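Local coordinates for protein FKBO (Streptomyces hygroscopicus, PDB 4BPS) that hydrolyses chorismate to 3,4-dihydroxy-3,4-dihydrobenzoate and pyruvate in the biosynthesis of the immunosuppressants FK506 and FK520, at residues Y155-V160 with T218-P224; V209-Y215 with P224-R228. All coordinates share one frame; numbering follows the deposited sequence. Where two conformers were deposited one is given.

Contact 1 of 2, residues Y155-V160 with T218-P224; sequences YRDFCV and TYGPRPP. With 3EB (3-(2-carboxyethyl)benzoic acid), chain B.
R156 reaches from the helix to the loop 218-224 and gives both hydrogens of NH1 to backbone carbonyls. The bond from R156 NH1 to T218 O is 2.9 Å long and nearly straight at 172°, that to G220 O equally short but more bent. Both oxygens lie near the plane of the guanidinium, at its edge. The chain runs extended from CG to NE (chi2 168°, chi3 -171°), which carries the group past G220 O to the turn at T218. Farther along the helix, V160 CG2 packs on P221 CG at 3.8 Å, the ring of a proline that follows a cis peptide bond, and C159 SG lies 3.9 Å from P224 CA. P224 CB sits 3.4 Å from Y155 OH, and this hydroxyl donates to the ligand oxygen OAB at 2.6 Å; this carboxylate oxygen meets the tyrosine in the plane of its ring. Two waters bridge the seam between helix and loop: one donates to R156 O and accepts from R222 N, the other donates to C159 O and P223 O. E153 holds R156 NE by a salt bridge. Replacing R156 by an alanine removes the guanidinium, which would probably leave T218 O and G220 O without their shared donor and E153 without its mate. In this YjgF-fold enzyme helix and loop form one wall of the ligand pocket, substrate-binding Y155 presenting its hydroxyl from helix 154-169; the loop between strands 201-204 and 229-232 passes across one side of that helix, and helix 112-129 touches V160 and F158.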
loop_
_atom_site.group_PDB
_atom_site.type_symbol
_atom_site.label_atom_id
_atom_site.label_comp_id
_atom_site.label_asym_id
_atom_site.label_seq_id
_atom_site.Cartn_x
_atom_site.Cartn_y
_atom_site.Cartn_z
ATOM N N TYR A 155 1.211 8.699 13.461
ATOM C CA TYR A 155 1.545 8.812 12.034
ATOM C C TYR A 155 2.808 9.655 11.834
ATOM O O TYR A 155 3.631 9.353 10.973
ATOM C CB TYR A 155 0.400 9.459 11.260
ATOM C CG TYR A 155 0.698 9.589 9.777
ATOM C CD1 TYR A 155 0.931 8.466 8.977
ATOM C CD2 TYR A 155 0.791 10.833 9.174
ATOM C CE1 TYR A 155 1.223 8.589 7.644
ATOM C CE2 TYR A 155 1.050 10.969 7.832
ATOM C CZ TYR A 155 1.278 9.847 7.067
ATOM O OH TYR A 155 1.556 10.006 5.729
ATOM N N ARG A 156 2.927 10.732 12.603
ATOM C CA ARG A 156 4.068 11.630 12.476
ATOM C C ARG A 156 5.353 10.937 12.943
ATOM O O ARG A 156 6.414 11.091 12.321
ATOM C CB ARG A 156 3.824 12.920 13.237
ATOM C CG ARG A 156 2.655 13.698 12.676
ATOM C CD ARG A 156 2.219 14.824 13.612
ATOM N NE ARG A 156 0.964 15.420 13.144
ATOM C CZ ARG A 156 0.882 16.533 12.427
ATOM N NH1 ARG A 156 1.974 17.235 12.125
ATOM N NH2 ARG A 156 -0.304 16.980 12.028
ATOM N N ASP A 157 5.258 10.164 14.018
ATOM C CA ASP A 157 6.375 9.373 14.549
ATOM C C ASP A 157 6.837 8.353 13.494
ATOM O O ASP A 157 8.034 8.218 13.195
ATOM C CB ASP A 157 5.819 8.698 15.810
ATOM C CG ASP A 157 6.841 7.944 16.653
ATOM O OD1 ASP A 157 8.054 8.256 16.643
ATOM O OD2 ASP A 157 6.355 7.058 17.382
ATOM N N PHE A 158 5.870 7.660 12.884
ATOM C CA PHE A 158 6.148 6.758 11.768
ATOM C C PHE A 158 6.845 7.501 10.613
ATOM O O PHE A 158 7.823 7.003 10.054
ATOM C CB PHE A 158 4.821 6.120 11.312
ATOM C CG PHE A 158 4.868 5.577 9.911
ATOM C CD1 PHE A 158 5.536 4.384 9.625
ATOM C CD2 PHE A 158 4.280 6.268 8.865
ATOM C CE1 PHE A 158 5.627 3.907 8.327
ATOM C CE2 PHE A 158 4.355 5.778 7.565
ATOM C CZ PHE A 158 5.040 4.607 7.301
ATOM N N CYS A 159 6.337 8.681 10.243
ATOM C CA CYS A 159 6.956 9.421 9.151
ATOM C C CYS A 159 8.398 9.803 9.468
ATOM O O CYS A 159 9.240 9.810 8.563
ATOM C CB CYS A 159 6.151 10.685 8.812
ATOM S SG CYS A 159 4.645 10.374 7.822
ATOM N N VAL A 160 8.684 10.190 10.723
ATOM C CA VAL A 160 10.059 10.488 11.119
ATOM C C VAL A 160 10.943 9.261 10.849
ATOM O O VAL A 160 12.031 9.376 10.263
ATOM C CB VAL A 160 10.139 10.895 12.609
ATOM C CG1 VAL A 160 11.585 10.926 13.095
ATOM C CG2 VAL A 160 9.472 12.258 12.827
ATOM N N THR A 218 3.406 21.831 8.630
ATOM C CA THR A 218 2.188 21.534 9.366
ATOM C C THR A 218 2.017 20.033 9.597
ATOM O O THR A 218 1.499 19.631 10.626
ATOM C CB THR A 218 0.961 22.022 8.571
ATOM O OG1 THR A 218 1.217 23.308 7.997
ATOM C CG2 THR A 218 -0.255 22.062 9.468
ATOM N N TYR A 219 2.428 19.230 8.612
ATOM C CA TYR A 219 2.234 17.778 8.630
ATOM C C TYR A 219 3.449 17.024 9.198
ATOM O O TYR A 219 3.512 15.791 9.113
ATOM C CB TYR A 219 1.936 17.287 7.208
ATOM C CG TYR A 219 0.761 18.014 6.578
ATOM C CD1 TYR A 219 -0.535 17.813 7.016
ATOM C CD2 TYR A 219 0.953 18.920 5.546
ATOM C CE1 TYR A 219 -1.604 18.473 6.445
ATOM C CE2 TYR A 219 -0.109 19.600 4.972
ATOM C CZ TYR A 219 -1.382 19.356 5.402
ATOM O OH TYR A 219 -2.443 20.000 4.835
ATOM N N GLY A 220 4.391 17.766 9.786
ATOM C CA GLY A 220 5.702 17.251 10.162
ATOM C C GLY A 220 5.770 16.696 11.572
ATOM O O GLY A 220 4.764 16.372 12.196
ATOM N N PRO A 221 6.984 16.591 12.116
ATOM C CA PRO A 221 8.209 17.281 11.709
ATOM C C PRO A 221 8.920 16.713 10.483
ATOM O O PRO A 221 9.806 17.393 9.979
ATOM C CB PRO A 221 9.098 17.158 12.945
ATOM C CG PRO A 221 8.675 15.924 13.562
ATOM C CD PRO A 221 7.172 15.877 13.392
ATOM N N ARG A 222 8.567 15.526 10.010
ATOM C CA ARG A 222 9.128 15.035 8.747
ATOM C C ARG A 222 7.971 14.678 7.827
ATOM O O ARG A 222 7.010 14.027 8.238
ATOM C CB ARG A 222 10.030 13.801 8.935
ATOM C CG ARG A 222 11.291 14.020 9.776
ATOM C CD ARG A 222 12.435 14.836 9.117
ATOM N NE ARG A 222 12.877 14.455 7.759
ATOM C CZ ARG A 222 13.914 13.661 7.438
ATOM N NH1 ARG A 222 14.655 13.038 8.349
ATOM N NH2 ARG A 222 14.197 13.451 6.149
ATOM N N PRO A 223 8.054 15.083 6.558
ATOM C CA PRO A 223 6.930 14.812 5.652
ATOM C C PRO A 223 6.831 13.343 5.298
ATOM O O PRO A 223 7.810 12.578 5.386
ATOM C CB PRO A 223 7.277 15.633 4.402
ATOM C CG PRO A 223 8.738 15.726 4.432
ATOM C CD PRO A 223 9.130 15.822 5.888
ATOM N N PRO A 224 5.637 12.932 4.872
ATOM C CA PRO A 224 5.516 11.622 4.228
ATOM C C PRO A 224 6.319 11.583 2.945
ATOM O O PRO A 224 6.741 12.632 2.437
ATOM C CB PRO A 224 4.010 11.481 3.946
ATOM C CG PRO A 224 3.390 12.763 4.308
ATOM C CD PRO A 224 4.417 13.738 4.756
HETATM C C 3EB B . -2.113 11.709 1.563
HETATM O O 3EB B . -1.174 12.267 2.140
HETATM C CA 3EB B . -3.073 10.808 2.288
HETATM O OAB 3EB B . 2.241 7.815 4.544
HETATM O OAD 3EB B . 2.496 6.073 3.194
HETATM C CAE 3EB B . -1.673 8.247 1.413
HETATM C CAF 3EB B . -0.819 7.277 0.903
HETATM C CAG 3EB B . -1.414 8.840 2.650
HETATM C CAH 3EB B . 0.294 6.875 1.622
HETATM C CAL 3EB B . 1.837 7.103 3.603
HETATM C CAM 3EB B . -0.277 8.437 3.351
HETATM C CAN 3EB B . 0.593 7.472 2.842
HETATM O OXT 3EB B . -2.370 11.908 0.314
HETATM C C2 3EB B . -2.353 9.862 3.271
HETATM O O HOH W 1 6.611 13.682 11.058
HETATM O O HOH W 2 8.016 9.731 5.931
#

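Contact 2 of 2, residues V209-Y215 with P224-R228. With 3EB (3-(2-carboxyethyl)benzoic acid), chain B.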
loop_
_atom_site.group_PDB
_atom_site.type_symbol
_atom_site.label_atom_id
_atom_site.label_comp_id
_atom_site.label_asym_id
_atom_site.label_seq_id
_atom_site.Cartn_x
_atom_site.Cartn_y
_atom_site.Cartn_z
ATOM N N VAL A 209 -2.164 17.494 -6.932
ATOM C CA VAL A 209 -1.853 17.072 -5.566
ATOM C C VAL A 209 -0.371 17.281 -5.354
ATOM O O VAL A 209 0.453 16.902 -6.195
ATOM C CB VAL A 209 -2.270 15.601 -5.315
ATOM C CG1 VAL A 209 -1.796 15.114 -3.949
ATOM C CG2 VAL A 209 -3.805 15.477 -5.399
ATOM N N LEU A 210 -0.029 17.901 -4.231
ATOM C CA LEU A 210 1.357 18.183 -3.931
ATOM C C LEU A 210 2.120 16.878 -3.660
ATOM O O LEU A 210 1.641 15.996 -2.952
ATOM C CB LEU A 210 1.422 19.098 -2.703
ATOM C CG LEU A 210 2.801 19.645 -2.311
ATOM C CD1 LEU A 210 3.446 20.481 -3.419
ATOM C CD2 LEU A 210 2.682 20.454 -1.028
ATOM N N THR A 211 3.334 16.779 -4.194
ATOM C CA THR A 211 4.213 15.646 -3.902
ATOM C C THR A 211 4.393 15.499 -2.398
ATOM O O THR A 211 4.675 16.485 -1.701
ATOM C CB THR A 211 5.539 15.872 -4.617
ATOM O OG1 THR A 211 5.290 15.802 -6.027
ATOM C CG2 THR A 211 6.589 14.844 -4.261
ATOM N N ALA A 212 4.210 14.275 -1.902
ATOM C CA ALA A 212 4.133 14.026 -0.457
ATOM C C ALA A 212 5.342 14.596 0.283
ATOM O O ALA A 212 5.179 15.256 1.319
ATOM C CB ALA A 212 3.951 12.530 -0.193
ATOM N N HIS A 213 6.555 14.335 -0.228
ATOM C CA HIS A 213 7.720 14.789 0.535
ATOM C C HIS A 213 7.965 16.287 0.424
ATOM O O HIS A 213 8.881 16.810 1.054
ATOM C CB HIS A 213 8.976 13.955 0.245
ATOM C CG HIS A 213 9.561 14.106 -1.114
ATOM N ND1 HIS A 213 9.172 13.329 -2.190
ATOM C CD2 HIS A 213 10.587 14.881 -1.540
ATOM C CE1 HIS A 213 9.910 13.665 -3.237
ATOM N NE2 HIS A 213 10.777 14.596 -2.872
ATOM N N HIS A 214 7.103 16.975 -0.335
ATOM C CA HIS A 214 7.074 18.447 -0.370
ATOM C C HIS A 214 5.990 19.036 0.527
ATOM O O HIS A 214 5.807 20.253 0.531
ATOM C CB HIS A 214 6.856 18.948 -1.807
ATOM C CG HIS A 214 7.975 18.615 -2.731
ATOM N ND1 HIS A 214 7.889 18.820 -4.092
ATOM C CD2 HIS A 214 9.202 18.102 -2.500
ATOM C CE1 HIS A 214 9.016 18.432 -4.663
ATOM N NE2 HIS A 214 9.834 17.999 -3.719
ATOM N N TYR A 215 5.264 18.216 1.273
ATOM C CA TYR A 215 4.268 18.755 2.177
ATOM C C TYR A 215 4.897 19.769 3.142
ATOM O O TYR A 215 6.021 19.594 3.606
ATOM C CB TYR A 215 3.608 17.666 3.011
ATOM C CG TYR A 215 2.522 16.812 2.358
ATOM C CD1 TYR A 215 2.166 16.942 1.010
ATOM C CD2 TYR A 215 1.849 15.871 3.111
ATOM C CE1 TYR A 215 1.179 16.146 0.476
ATOM C CE2 TYR A 215 0.872 15.052 2.586
ATOM C CZ TYR A 215 0.538 15.181 1.261
ATOM O OH TYR A 215 -0.426 14.368 0.665
ATOM N N PRO A 224 5.637 12.932 4.872
ATOM C CA PRO A 224 5.516 11.622 4.228
ATOM C C PRO A 224 6.319 11.583 2.945
ATOM O O PRO A 224 6.741 12.632 2.437
ATOM C CB PRO A 224 4.010 11.481 3.946
ATOM C CG PRO A 224 3.390 12.763 4.308
ATOM C CD PRO A 224 4.417 13.738 4.756
ATOM N N VAL A 225 6.558 10.379 2.427
ATOM C CA VAL A 225 7.231 10.225 1.141
ATOM C C VAL A 225 6.635 9.029 0.443
ATOM O O VAL A 225 6.530 7.959 1.036
ATOM C CB VAL A 225 8.760 10.090 1.317
ATOM C CG1 VAL A 225 9.143 8.938 2.278
ATOM C CG2 VAL A 225 9.453 9.916 -0.014
ATOM N N PHE A 226 6.199 9.241 -0.795
ATOM C CA PHE A 226 5.585 8.200 -1.632
ATOM C C PHE A 226 5.138 8.811 -2.952
ATOM O O PHE A 226 4.803 10.002 -3.010
ATOM C CB PHE A 226 4.384 7.481 -0.957
ATOM C CG PHE A 226 3.254 8.387 -0.541
ATOM C CD1 PHE A 226 3.224 8.979 0.720
ATOM C CD2 PHE A 226 2.199 8.634 -1.401
ATOM C CE1 PHE A 226 2.185 9.792 1.099
ATOM C CE2 PHE A 226 1.154 9.454 -1.029
ATOM C CZ PHE A 226 1.154 10.049 0.214
ATOM N N ALA A 227 5.062 7.969 -3.980
ATOM C CA ALA A 227 4.508 8.367 -5.269
ATOM C C ALA A 227 3.000 8.172 -5.262
ATOM O O ALA A 227 2.480 7.414 -4.447
ATOM C CB ALA A 227 5.118 7.528 -6.374
ATOM N N ARG A 228 2.289 8.800 -6.199
ATOM C CA ARG A 228 0.823 8.667 -6.248
ATOM C C ARG A 228 0.379 7.396 -7.013
ATOM O O ARG A 228 -0.741 6.892 -6.807
ATOM C CB ARG A 228 0.179 9.943 -6.819
ATOM C CG ARG A 228 0.550 11.177 -6.013
ATOM C CD ARG A 228 -0.011 11.123 -4.608
ATOM N NE ARG A 228 0.556 12.185 -3.782
ATOM C CZ ARG A 228 0.058 12.529 -2.598
ATOM N NH1 ARG A 228 -1.010 11.914 -2.110
ATOM N NH2 ARG A 228 0.636 13.508 -1.909
HETATM C C 3EB B . -2.113 11.709 1.563
HETATM O O 3EB B . -1.174 12.267 2.140
HETATM C CA 3EB B . -3.073 10.808 2.288
HETATM O OAB 3EB B . 2.241 7.815 4.544
HETATM O OAD 3EB B . 2.496 6.073 3.194
HETATM C CAE 3EB B . -1.673 8.247 1.413
HETATM C CAF 3EB B . -0.819 7.277 0.903
HETATM C CAG 3EB B . -1.414 8.840 2.650
HETATM C CAH 3EB B . 0.294 6.875 1.622
HETATM C CAL 3EB B . 1.837 7.103 3.603
HETATM C CAM 3EB B . -0.277 8.437 3.351
HETATM C CAN 3EB B . 0.593 7.472 2.842
HETATM O OXT 3EB B . -2.370 11.908 0.314
HETATM C C2 3EB B . -2.353 9.862 3.271
HETATM O O HOH W 3 3.454 12.254 -3.943
HETATM O O HOH W 4 6.818 11.895 -1.968
#
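R228 points its CB toward the 209-215 loop and sends its chain, bent at chi2 (-65°), to the ligand carboxylate. At NE it donates to a water that also accepts from A212 N and donates to F226 O, bridging the two segments. R228 CZ has V209 CG1 over one face of the guanidinium at 3.5 Å, while F226 CE2 lies over the opposite face, toward the rim, so the flat group is held between two apolar side chains. R228 NH2 makes an almost straight bond (177°) to Y215 OH at 2.9 Å, in the guanidinium plane, and a weak one to L210 O. R228 NH1 donates to 3EB OXT, on the ligand's propionate arm, at 2.8 Å; the other oxygen of that carboxylate, 3EB O, accepts from Y215 OH at 2.7 Å. F226 is layered too: A212 CB makes a CH-pi contact 3.8 Å from the ring centroid, and the ligand's benzene ring covers the other face, 3EB CAN 3.3 Å from F226 CE1. A second water is bound by H213 N, H213 ND1 and F226 N. Y215 CD2 also rests on P224 CG. Arginine and tyrosine, both substrate-binding, thus share one carboxylate. Y215 OH accepts a hydrogen bond from R228 NH2 and donates one to 3EB O, an arrangement in which the arginine's positive charge probably strengthens the tyrosine as donor to an anionic substrate.

Overall arrangement
From the N terminus, helix 154-169 comes first, followed by strands 178-184, 189-196 and 201-204, before the chain enters the long loop that ends at strand 229-232. Contact 1 closes a wide loop of 57 intervening residues by bringing 218-224 back to the helix; contact 2 closes a tight one of eight residues within the same long loop. The closures cross: 209-215 lies inside the loop closed by contact 1, while its partner 224-228 starts at the last residue of 218-224 and runs beyond it. P223 also packs on the backbone of A212 and H213. Together they join the helix to the approach to strand 229-232, meeting the two different carboxylates of one ligand.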